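Local coordinates for extracellular protein containing a SCP domain (Bacillus anthracis, PDB 4IFA) that is of unknown function but pairs a CAP-associated N-terminal domain with a cysteine-rich secretory protein (SCP/CAP) domain and is probably secreted by the anthrax bacillus, at residues V101-V106 / R181-E186; Y77-W82 / L189-Y194; L88-Q93 / E109-P114. All coordinates share one frame; numbering follows the deposited sequence. Where two conformers were deposited one is given.

Contact 1. Residues V101-V106 / R181-E186; sequences VVTAYV and RYMDDE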
loop_
_atom_site.group_PDB
_atom_site.type_symbol
_atom_site.label_atom_id
_atom_site.label_comp_id
_atom_site.label_asym_id
_atom_site.label_seq_id
_atom_site.Cartn_x
_atom_site.Cartn_y
_atom_site.Cartn_z
ATOM N N VAL A 101 11.853 -13.605 5.691
ATOM C CA VAL A 101 10.650 -12.774 5.615
ATOM C C VAL A 101 10.822 -11.605 6.592
ATOM O O VAL A 101 10.956 -11.828 7.795
ATOM C CB VAL A 101 9.370 -13.556 5.889
ATOM C CG1 VAL A 101 8.183 -12.614 5.828
ATOM C CG2 VAL A 101 9.178 -14.698 4.885
ATOM N N VAL A 102 10.895 -10.386 6.073
ATOM C CA VAL A 102 11.174 -9.187 6.858
ATOM C C VAL A 102 10.000 -8.215 7.006
ATOM O O VAL A 102 10.026 -7.354 7.875
ATOM C CB VAL A 102 12.420 -8.428 6.304
ATOM C CG1 VAL A 102 13.664 -9.366 6.318
ATOM C CG2 VAL A 102 12.218 -7.800 4.931
ATOM N N THR A 103 8.979 -8.376 6.180
ATOM C CA THR A 103 7.812 -7.494 6.191
ATOM C C THR A 103 6.660 -8.159 5.506
ATOM O O THR A 103 6.842 -9.145 4.798
ATOM C CB THR A 103 8.190 -6.137 5.518
ATOM O OG1 THR A 103 7.151 -5.142 5.686
ATOM C CG2 THR A 103 8.457 -6.276 4.044
ATOM N N ALA A 104 5.444 -7.641 5.725
ATOM C CA ALA A 104 4.265 -8.098 4.977
ATOM C C ALA A 104 3.220 -7.014 5.045
ATOM O O ALA A 104 3.169 -6.280 6.022
ATOM C CB ALA A 104 3.685 -9.426 5.524
ATOM N N TYR A 105 2.396 -6.936 4.011
ATOM C CA TYR A 105 1.247 -6.058 4.012
ATOM C C TYR A 105 0.004 -6.896 3.717
ATOM O O TYR A 105 -0.100 -7.571 2.684
ATOM C CB TYR A 105 1.376 -4.946 2.965
ATOM C CG TYR A 105 0.168 -4.041 2.956
ATOM C CD1 TYR A 105 -0.100 -3.237 4.036
ATOM C CD2 TYR A 105 -0.733 -4.014 1.878
ATOM C CE1 TYR A 105 -1.208 -2.407 4.082
ATOM C CE2 TYR A 105 -1.876 -3.173 1.947
ATOM C CZ TYR A 105 -2.078 -2.393 3.038
ATOM O OH TYR A 105 -3.175 -1.510 3.109
ATOM N N VAL A 106 -0.964 -6.813 4.639
ATOM C CA VAL A 106 -2.253 -7.491 4.574
ATOM C C VAL A 106 -3.352 -6.537 4.179
ATOM O O VAL A 106 -3.515 -5.493 4.818
ATOM C CB VAL A 106 -2.605 -8.103 5.968
ATOM C CG1 VAL A 106 -4.013 -8.715 5.926
ATOM C CG2 VAL A 106 -1.554 -9.134 6.373
ATOM N N ARG A 181 0.573 -3.479 8.029
ATOM C CA ARG A 181 1.941 -3.646 7.540
ATOM C C ARG A 181 2.832 -4.083 8.679
ATOM O O ARG A 181 3.163 -3.295 9.534
ATOM C CB ARG A 181 2.483 -2.362 6.874
ATOM C CG ARG A 181 3.815 -2.569 6.191
ATOM C CD ARG A 181 4.553 -1.258 6.013
ATOM N NE ARG A 181 3.906 -0.257 5.160
ATOM C CZ ARG A 181 4.120 -0.057 3.860
ATOM N NH1 ARG A 181 4.892 -0.840 3.160
ATOM N NH2 ARG A 181 3.505 0.947 3.241
ATOM N N TYR A 182 3.275 -5.347 8.663
ATOM C CA TYR A 182 4.191 -5.852 9.643
ATOM C C TYR A 182 5.609 -5.546 9.163
ATOM O O TYR A 182 5.877 -5.668 7.970
ATOM C CB TYR A 182 4.078 -7.364 9.767
ATOM C CG TYR A 182 2.713 -7.820 10.265
ATOM C CD1 TYR A 182 2.307 -7.547 11.552
ATOM C CD2 TYR A 182 1.860 -8.571 9.460
ATOM C CE1 TYR A 182 1.056 -7.967 12.028
ATOM C CE2 TYR A 182 0.650 -9.015 9.921
ATOM C CZ TYR A 182 0.247 -8.739 11.207
ATOM O OH TYR A 182 -0.984 -9.188 11.650
HETATM N N MSE A 183 6.458 -5.117 10.086
HETATM C CA MSE A 183 7.856 -4.813 9.760
HETATM C C MSE A 183 8.791 -5.190 10.865
HETATM O O MSE A 183 8.471 -4.975 12.026
HETATM C CB MSE A 183 8.008 -3.301 9.570
HETATM C CG MSE A 183 7.236 -2.710 8.412
HETATM SE SE MSE A 183 7.419 -0.717 8.322
HETATM C CE MSE A 183 6.127 -0.336 9.684
ATOM N N ASP A 184 9.950 -5.751 10.524
ATOM C CA ASP A 184 11.009 -5.950 11.511
ATOM C C ASP A 184 11.679 -4.566 11.756
ATOM O O ASP A 184 11.339 -3.563 11.098
ATOM C CB ASP A 184 12.002 -7.080 11.099
ATOM C CG ASP A 184 12.791 -6.788 9.829
ATOM O OD1 ASP A 184 12.690 -5.691 9.231
ATOM O OD2 ASP A 184 13.548 -7.698 9.417
ATOM N N ASP A 185 12.592 -4.490 12.728
ATOM C CA ASP A 185 13.227 -3.206 13.057
ATOM C C ASP A 185 13.908 -2.543 11.846
ATOM O O ASP A 185 13.743 -1.342 11.592
ATOM C CB ASP A 185 14.316 -3.391 14.118
ATOM C CG ASP A 185 13.786 -3.772 15.512
ATOM O OD1 ASP A 185 12.569 -3.802 15.773
ATOM O OD2 ASP A 185 14.647 -4.025 16.384
ATOM N N GLU A 186 14.668 -3.343 11.105
ATOM C CA GLU A 186 15.437 -2.856 9.948
ATOM C C GLU A 186 14.497 -2.259 8.895
ATOM O O GLU A 186 14.728 -1.173 8.356
ATOM C CB GLU A 186 16.291 -3.990 9.351
ATOM C CG GLU A 186 17.207 -4.799 10.333
ATOM C CD GLU A 186 18.461 -4.085 10.833
ATOM O OE1 GLU A 186 19.327 -3.710 10.006
ATOM O OE2 GLU A 186 18.620 -3.978 12.078
HETATM O O HOH W 1 12.523 -10.701 10.034
HETATM O O HOH W 2 6.931 -2.876 4.009
#

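Contact 2. Residues Y77-W82 / L189-Y194; sequences YGYEWW and LRQRPY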
loop_
_atom_site.group_PDB
_atom_site.type_symbol
_atom_site.label_atom_id
_atom_site.label_comp_id
_atom_site.label_asym_id
_atom_site.label_seq_id
_atom_site.Cartn_x
_atom_site.Cartn_y
_atom_site.Cartn_z
ATOM N N TYR A 77 13.628 -0.939 -0.839
ATOM C CA TYR A 77 14.141 -1.109 0.525
ATOM C C TYR A 77 14.834 -2.455 0.769
ATOM O O TYR A 77 14.781 -2.992 1.872
ATOM C CB TYR A 77 13.015 -0.835 1.535
ATOM C CG TYR A 77 12.342 0.507 1.281
ATOM C CD1 TYR A 77 13.010 1.692 1.577
ATOM C CD2 TYR A 77 11.101 0.601 0.673
ATOM C CE1 TYR A 77 12.438 2.937 1.308
ATOM C CE2 TYR A 77 10.521 1.828 0.425
ATOM C CZ TYR A 77 11.190 2.986 0.723
ATOM O OH TYR A 77 10.649 4.218 0.470
ATOM N N GLY A 78 15.413 -2.995 -0.283
ATOM C CA GLY A 78 16.228 -4.213 -0.153
ATOM C C GLY A 78 15.584 -5.592 -0.061
ATOM O O GLY A 78 16.297 -6.603 0.110
ATOM N N TYR A 79 14.272 -5.637 0.008
ATOM C CA TYR A 79 13.488 -6.865 -0.038
ATOM C C TYR A 79 12.729 -6.917 -1.367
ATOM O O TYR A 79 12.500 -5.877 -2.013
ATOM C CB TYR A 79 12.533 -7.017 1.162
ATOM C CG TYR A 79 11.579 -5.850 1.354
ATOM C CD1 TYR A 79 10.415 -5.725 0.587
ATOM C CD2 TYR A 79 11.857 -4.844 2.285
ATOM C CE1 TYR A 79 9.553 -4.642 0.761
ATOM C CE2 TYR A 79 10.985 -3.767 2.455
ATOM C CZ TYR A 79 9.873 -3.671 1.682
ATOM O OH TYR A 79 9.017 -2.601 1.848
ATOM N N GLU A 80 12.370 -8.122 -1.780
ATOM C CA GLU A 80 11.519 -8.374 -2.937
ATOM C C GLU A 80 10.121 -8.681 -2.402
ATOM O O GLU A 80 9.939 -9.418 -1.409
ATOM C CB GLU A 80 12.013 -9.580 -3.746
ATOM C CG GLU A 80 13.321 -9.408 -4.470
ATOM C CD GLU A 80 13.728 -10.697 -5.119
ATOM O OE1 GLU A 80 14.283 -11.573 -4.416
ATOM O OE2 GLU A 80 13.508 -10.834 -6.330
ATOM N N TRP A 81 9.125 -8.130 -3.063
ATOM C CA TRP A 81 7.747 -8.441 -2.725
ATOM C C TRP A 81 7.301 -9.724 -3.394
ATOM O O TRP A 81 7.443 -9.886 -4.630
ATOM C CB TRP A 81 6.788 -7.333 -3.136
ATOM C CG TRP A 81 6.807 -6.049 -2.395
ATOM C CD1 TRP A 81 7.165 -4.809 -2.888
ATOM C CD2 TRP A 81 6.342 -5.829 -1.065
ATOM N NE1 TRP A 81 6.948 -3.851 -1.933
ATOM C CE2 TRP A 81 6.413 -4.437 -0.820
ATOM C CE3 TRP A 81 5.868 -6.669 -0.061
ATOM C CZ2 TRP A 81 6.031 -3.878 0.399
ATOM C CZ3 TRP A 81 5.478 -6.108 1.137
ATOM C CH2 TRP A 81 5.596 -4.724 1.364
ATOM N N TRP A 82 6.733 -10.628 -2.607
ATOM C CA TRP A 82 6.102 -11.862 -3.083
ATOM C C TRP A 82 4.608 -11.549 -2.921
ATOM O O TRP A 82 4.091 -11.483 -1.780
ATOM C CB TRP A 82 6.508 -13.055 -2.218
ATOM C CG TRP A 82 7.892 -13.586 -2.396
ATOM C CD1 TRP A 82 9.016 -12.897 -2.737
ATOM C CD2 TRP A 82 8.296 -14.919 -2.113
ATOM N NE1 TRP A 82 10.108 -13.757 -2.742
ATOM C CE2 TRP A 82 9.687 -15.006 -2.369
ATOM C CE3 TRP A 82 7.612 -16.063 -1.688
ATOM C CZ2 TRP A 82 10.412 -16.198 -2.200
ATOM C CZ3 TRP A 82 8.327 -17.253 -1.551
ATOM C CH2 TRP A 82 9.715 -17.305 -1.775
ATOM N N LEU A 189 13.002 1.251 10.008
ATOM C CA LEU A 189 13.979 2.340 9.880
ATOM C C LEU A 189 14.186 2.797 8.420
ATOM O O LEU A 189 14.399 3.971 8.173
ATOM C CB LEU A 189 15.285 1.945 10.560
ATOM C CG LEU A 189 15.126 1.760 12.080
ATOM C CD1 LEU A 189 16.351 1.147 12.696
ATOM C CD2 LEU A 189 14.787 3.083 12.769
ATOM N N ARG A 190 14.130 1.868 7.471
ATOM C CA ARG A 190 14.250 2.162 6.024
ATOM C C ARG A 190 13.028 2.917 5.456
ATOM O O ARG A 190 13.179 3.923 4.744
ATOM C CB ARG A 190 14.372 0.827 5.276
ATOM C CG ARG A 190 15.581 0.007 5.719
ATOM C CD ARG A 190 16.787 0.259 4.915
ATOM N NE ARG A 190 16.989 -0.770 3.896
ATOM C CZ ARG A 190 17.715 -1.881 4.078
ATOM N NH1 ARG A 190 17.863 -2.750 3.080
ATOM N NH2 ARG A 190 18.307 -2.136 5.246
ATOM N N GLN A 191 11.837 2.397 5.776
ATOM C CA GLN A 191 10.526 2.965 5.367
ATOM C C GLN A 191 10.334 4.380 5.915
ATOM O O GLN A 191 9.838 5.263 5.216
ATOM C CB GLN A 191 9.347 2.095 5.882
ATOM C CG GLN A 191 8.904 0.830 5.055
ATOM C CD GLN A 191 7.849 1.102 3.965
ATOM O OE1 GLN A 191 6.906 1.887 4.152
ATOM N NE2 GLN A 191 7.988 0.418 2.833
ATOM N N ARG A 192 10.711 4.579 7.179
ATOM C CA ARG A 192 10.520 5.881 7.882
ATOM C C ARG A 192 9.122 6.468 7.694
ATOM O O ARG A 192 8.948 7.512 7.091
ATOM C CB ARG A 192 11.567 6.911 7.438
ATOM C CG ARG A 192 12.977 6.457 7.684
ATOM C CD ARG A 192 13.980 7.603 7.578
ATOM N NE ARG A 192 15.363 7.151 7.776
ATOM C CZ ARG A 192 16.410 7.960 7.950
ATOM N NH1 ARG A 192 16.261 9.284 7.968
ATOM N NH2 ARG A 192 17.627 7.445 8.116
ATOM N N PRO A 193 8.104 5.799 8.234
ATOM C CA PRO A 193 6.748 6.295 7.990
ATOM C C PRO A 193 6.381 7.597 8.684
ATOM O O PRO A 193 5.384 8.217 8.306
ATOM C CB PRO A 193 5.854 5.183 8.519
ATOM C CG PRO A 193 6.706 4.198 9.112
ATOM C CD PRO A 193 8.125 4.483 8.885
ATOM N N TYR A 194 7.162 7.993 9.692
ATOM C CA TYR A 194 6.896 9.189 10.474
ATOM C C TYR A 194 8.194 9.994 10.645
ATOM O O TYR A 194 9.277 9.524 10.290
ATOM C CB TYR A 194 6.400 8.801 11.873
ATOM C CG TYR A 194 5.504 7.568 11.920
ATOM C CD1 TYR A 194 4.199 7.596 11.419
ATOM C CD2 TYR A 194 5.957 6.387 12.489
ATOM C CE1 TYR A 194 3.380 6.461 11.458
ATOM C CE2 TYR A 194 5.130 5.243 12.555
ATOM C CZ TYR A 194 3.866 5.288 12.040
ATOM O OH TYR A 194 3.104 4.139 12.133
HETATM O O HOH W 3 11.182 6.288 2.400
HETATM O O HOH W 4 17.747 -6.194 3.139
#

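Contact 3. Residues L88-Q93 / E109-P114; sequences LAQYVQ and EQVKVP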
loop_
_atom_site.group_PDB
_atom_site.type_symbol
_atom_site.label_atom_id
_atom_site.label_comp_id
_atom_site.label_asym_id
_atom_site.label_seq_id
_atom_site.Cartn_x
_atom_site.Cartn_y
_atom_site.Cartn_z
ATOM N N LEU A 88 -8.886 -11.551 -3.956
ATOM C CA LEU A 88 -8.867 -10.257 -3.260
ATOM C C LEU A 88 -9.240 -10.346 -1.780
ATOM O O LEU A 88 -8.752 -9.532 -0.998
ATOM C CB LEU A 88 -9.686 -9.172 -3.981
ATOM C CG LEU A 88 -9.120 -8.697 -5.337
ATOM C CD1 LEU A 88 -9.939 -7.488 -5.809
ATOM C CD2 LEU A 88 -7.582 -8.379 -5.356
ATOM N N ALA A 89 -10.034 -11.342 -1.384
ATOM C CA ALA A 89 -10.413 -11.524 0.029
ATOM C C ALA A 89 -9.252 -11.997 0.897
ATOM O O ALA A 89 -9.304 -11.925 2.134
ATOM C CB ALA A 89 -11.567 -12.519 0.137
ATOM N N GLN A 90 -8.204 -12.529 0.246
ATOM C CA GLN A 90 -7.017 -13.119 0.915
ATOM C C GLN A 90 -5.709 -12.352 0.615
ATOM O O GLN A 90 -4.599 -12.843 0.818
ATOM C CB GLN A 90 -6.860 -14.598 0.532
ATOM C CG GLN A 90 -8.084 -15.445 0.779
ATOM C CD GLN A 90 -8.441 -15.618 2.232
ATOM O OE1 GLN A 90 -7.622 -15.419 3.130
ATOM N NE2 GLN A 90 -9.687 -16.017 2.479
ATOM N N TYR A 91 -5.821 -11.126 0.101
ATOM C CA TYR A 91 -4.640 -10.405 -0.397
ATOM C C TYR A 91 -3.618 -10.174 0.664
ATOM O O TYR A 91 -3.906 -9.621 1.744
ATOM C CB TYR A 91 -5.050 -9.033 -1.006
ATOM C CG TYR A 91 -3.926 -8.278 -1.674
ATOM C CD1 TYR A 91 -3.864 -8.206 -3.039
ATOM C CD2 TYR A 91 -2.907 -7.703 -0.940
ATOM C CE1 TYR A 91 -2.805 -7.570 -3.688
ATOM C CE2 TYR A 91 -1.820 -7.075 -1.562
ATOM C CZ TYR A 91 -1.778 -7.022 -2.939
ATOM O OH TYR A 91 -0.746 -6.373 -3.586
ATOM N N VAL A 92 -2.397 -10.642 0.370
ATOM C CA VAL A 92 -1.246 -10.380 1.191
ATOM C C VAL A 92 -0.014 -10.341 0.286
ATOM O O VAL A 92 0.023 -10.989 -0.781
ATOM C CB VAL A 92 -1.060 -11.425 2.313
ATOM C CG1 VAL A 92 -0.929 -12.811 1.784
ATOM C CG2 VAL A 92 0.143 -11.082 3.215
ATOM N N GLN A 93 0.945 -9.516 0.681
ATOM C CA GLN A 93 2.255 -9.486 0.009
ATOM C C GLN A 93 3.312 -9.502 1.090
ATOM O O GLN A 93 3.209 -8.833 2.125
ATOM C CB GLN A 93 2.372 -8.258 -0.911
ATOM C CG GLN A 93 2.143 -6.923 -0.238
ATOM C CD GLN A 93 2.134 -5.745 -1.221
ATOM O OE1 GLN A 93 1.363 -5.764 -2.179
ATOM N NE2 GLN A 93 2.942 -4.709 -0.965
ATOM N N GLU A 109 -9.801 -8.885 3.323
ATOM C CA GLU A 109 -10.747 -8.810 4.408
ATOM C C GLU A 109 -10.790 -10.032 5.298
ATOM O O GLU A 109 -11.071 -9.915 6.502
ATOM C CB GLU A 109 -12.159 -8.513 3.866
ATOM C CG GLU A 109 -13.190 -8.279 4.974
ATOM C CD GLU A 109 -14.526 -7.679 4.498
ATOM O OE1 GLU A 109 -15.581 -8.093 5.036
ATOM O OE2 GLU A 109 -14.527 -6.773 3.630
ATOM N N GLN A 110 -10.457 -11.200 4.735
ATOM C CA GLN A 110 -10.530 -12.443 5.474
ATOM C C GLN A 110 -9.204 -12.901 6.054
ATOM O O GLN A 110 -9.147 -13.952 6.731
ATOM C CB GLN A 110 -11.108 -13.550 4.578
ATOM C CG GLN A 110 -12.539 -13.292 4.139
ATOM C CD GLN A 110 -13.486 -12.985 5.281
ATOM O OE1 GLN A 110 -13.483 -13.670 6.306
ATOM N NE2 GLN A 110 -14.303 -11.938 5.119
ATOM N N VAL A 111 -8.134 -12.154 5.821
ATOM C CA VAL A 111 -6.818 -12.575 6.331
ATOM C C VAL A 111 -6.750 -12.373 7.846
ATOM O O VAL A 111 -7.101 -11.302 8.350
ATOM C CB VAL A 111 -5.698 -11.779 5.678
ATOM C CG1 VAL A 111 -4.320 -12.164 6.212
ATOM C CG2 VAL A 111 -5.745 -11.976 4.112
ATOM N N LYS A 112 -6.309 -13.389 8.562
ATOM C CA LYS A 112 -6.206 -13.313 10.011
ATOM C C LYS A 112 -5.097 -12.356 10.440
ATOM O O LYS A 112 -3.934 -12.456 10.008
ATOM C CB LYS A 112 -5.928 -14.702 10.597
ATOM C CG LYS A 112 -6.964 -15.780 10.245
ATOM C CD LYS A 112 -8.403 -15.339 10.488
ATOM C CE LYS A 112 -9.398 -16.508 10.311
ATOM N NZ LYS A 112 -10.767 -16.100 10.675
ATOM N N VAL A 113 -5.465 -11.411 11.304
ATOM C CA VAL A 113 -4.525 -10.452 11.870
ATOM C C VAL A 113 -4.745 -10.299 13.391
ATOM O O VAL A 113 -4.823 -9.169 13.913
ATOM C CB VAL A 113 -4.619 -9.106 11.138
ATOM C CG1 VAL A 113 -4.042 -9.232 9.692
ATOM C CG2 VAL A 113 -6.051 -8.554 11.100
ATOM N N PRO A 114 -4.869 -11.424 14.115
ATOM C CA PRO A 114 -5.107 -11.315 15.562
ATOM C C PRO A 114 -4.048 -10.437 16.223
ATOM O O PRO A 114 -2.887 -10.499 15.849
ATOM C CB PRO A 114 -5.071 -12.761 16.043
ATOM C CG PRO A 114 -4.187 -13.464 15.104
ATOM C CD PRO A 114 -4.518 -12.823 13.742
HETATM O O HOH W 5 -10.822 -8.066 0.555
HETATM O O HOH W 6 -8.539 -16.566 6.171
#

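Contact 1. Residues V101-V106 / R181-E186
T103 and M183, present as selenomethionine, lie side by side and point the same way, off the same face of the sheet as Y105 and R181. The T103 hydroxyl stands anti to the backbone N (chi1 -171°). There T103 OG1 donates to Y182 O at 2.7 Å, in the plane of that carbonyl. A104 N gives the same oxygen a second bond, so two donors grip Y182 O. Y105 and R181 cross at about a right angle. R181 CB meets the edge of the Y105 ring at CD1, 3.9 Å away. A water joins T103 OG1 to R181 NH1, which also forms a salt bridge with D297. The strands 100-106 and 176-183 are antiparallel neighbours in the seven-stranded sheet of the CAP-associated N-terminal domain. V102 and T103 form a classic beta bulge opposite G95. On the face that carries A104 and Y182, the Y182 ring lies oblique to V106, with Y182 CE2 4.2 Å from V106 CG2. Y182 N returns a bond of 2.8 Å to A104 O. At the strand end D184 N reaches V102 O at 3.1 Å. D184 is the N-cap of helix 185-191, and its OD1 bonds to T187. D184 OD2 rests 3.4 Å from V102 CB.

Contact 2. Residues Y77-W82 / L189-Y194
The Y77 ring carries Q191 CA over one face. R190 O approaches it obliquely, 3.7 Å from Y77 CE1. Q191 crosses the same ring at about a right angle, and its amide plane is turned 55° from the ring. Q191 NE2 comes within 3.8 Å of Y77 CE2. The Y79 ring is more nearly aligned with this amide, at 23°. Y79 OH lies 3.3 Å from Q191 NE2. Within segment 77-82, Y79 CE1 sits 3.5 Å above the plane of the W81 ring, offset toward the rim. At the edge of the Y79 ring, in its plane, lies W81 CE2.

The contact sets the C-terminal end of helix 185-191 against the turn that leads into strand 80-84 of the seven-stranded sheet of the CAP-associated N-terminal domain. R192, with positive phi, ends the helical run. The Q191 chain bends at chi2 (-89°), which turns its amide toward the two tyrosines. That amide has further partners: OE1 bonds to S296 OG and NE2 to D297. The Y77 hydroxyl bonds to S296 O and K330. These partners come from the cysteine-rich secretory protein part of the chain, so Y77 and Q191 lie where the two parts meet. A water also donates to both Y77 OH and Q191 O.

R190 runs past Y77 in the opposite direction, at the exposed side. R190 NH1 lies 3.3 Å from Y77 O, and G78 CA is near the guanidinium plane at its edge. A water bridges G78 O and R190 NH1 by weak bonds. A PEG molecule, probably from the crystallisation liquor, hydrogen-bonds to R190 O.

Contact 3. Residues L88-Q93 / E109-P114
A89 and Q110 join two connecting segments at one end of the seven-stranded antiparallel sheet of the CAP-associated N-terminal domain. Segment 88-93 leads into strand 92-97. Segment 109-114 belongs to the loop that follows strand 100-106, the next strand in the sheet. The direct hydrogen bonding between them is backbone to backbone. Q110 N donates to A89 O at 2.9 Å, with an N-H...O angle of 158°.

Apolar contacts flank this bond. V111 turns CG2 onto the backbone of Q90, 3.5 Å from Q90 C. With V111 CG1 anti to the backbone N (chi1 178°), CG2 falls beside that N and meets Q90. A89 CB and Q110 CG touch more loosely, at 4.2 Å.

The two glutamine side chains run at a slant to each other, with amide planes 67° apart. The Q90 chain bends at chi2, and Q90 NE2 reaches Q110 CB at 3.5 Å.

The E109 carboxylate bonds to N119 and to a TRS molecule, probably from the crystallisation liquor. The buried Y91 packs on helix 210-234, and Y91 OH donates to Q93 OE1.

Two waters bridge the segments. One is held between L88 O and E109 N. Another donates to Q110 O at 2.7 Å and, weakly, to Q90 OE1.

In the fold
All three contacts belong to the CAP-associated N-terminal domain and reach its seven-stranded sheet. Contact 1 is buried and pairs two strands within it. Contact 2 is partly buried and packs a helix end against a turn. Contact 3 lies at the surface. Contacts 1 and 2 share helix 185-191 and touch where T103 and V102 meet Y79 and where M183 meets Q191. Contact 3 joins contact 1 through the neighbouring strands 92-97 and 100-106, with V106 packed on V111. Regular backbone bonds dominate contact 1, and aromatic and amide packing contact 2. Contact 3 relies on one backbone bond, methyl packing and waters. D297 serves both R181 and Q191.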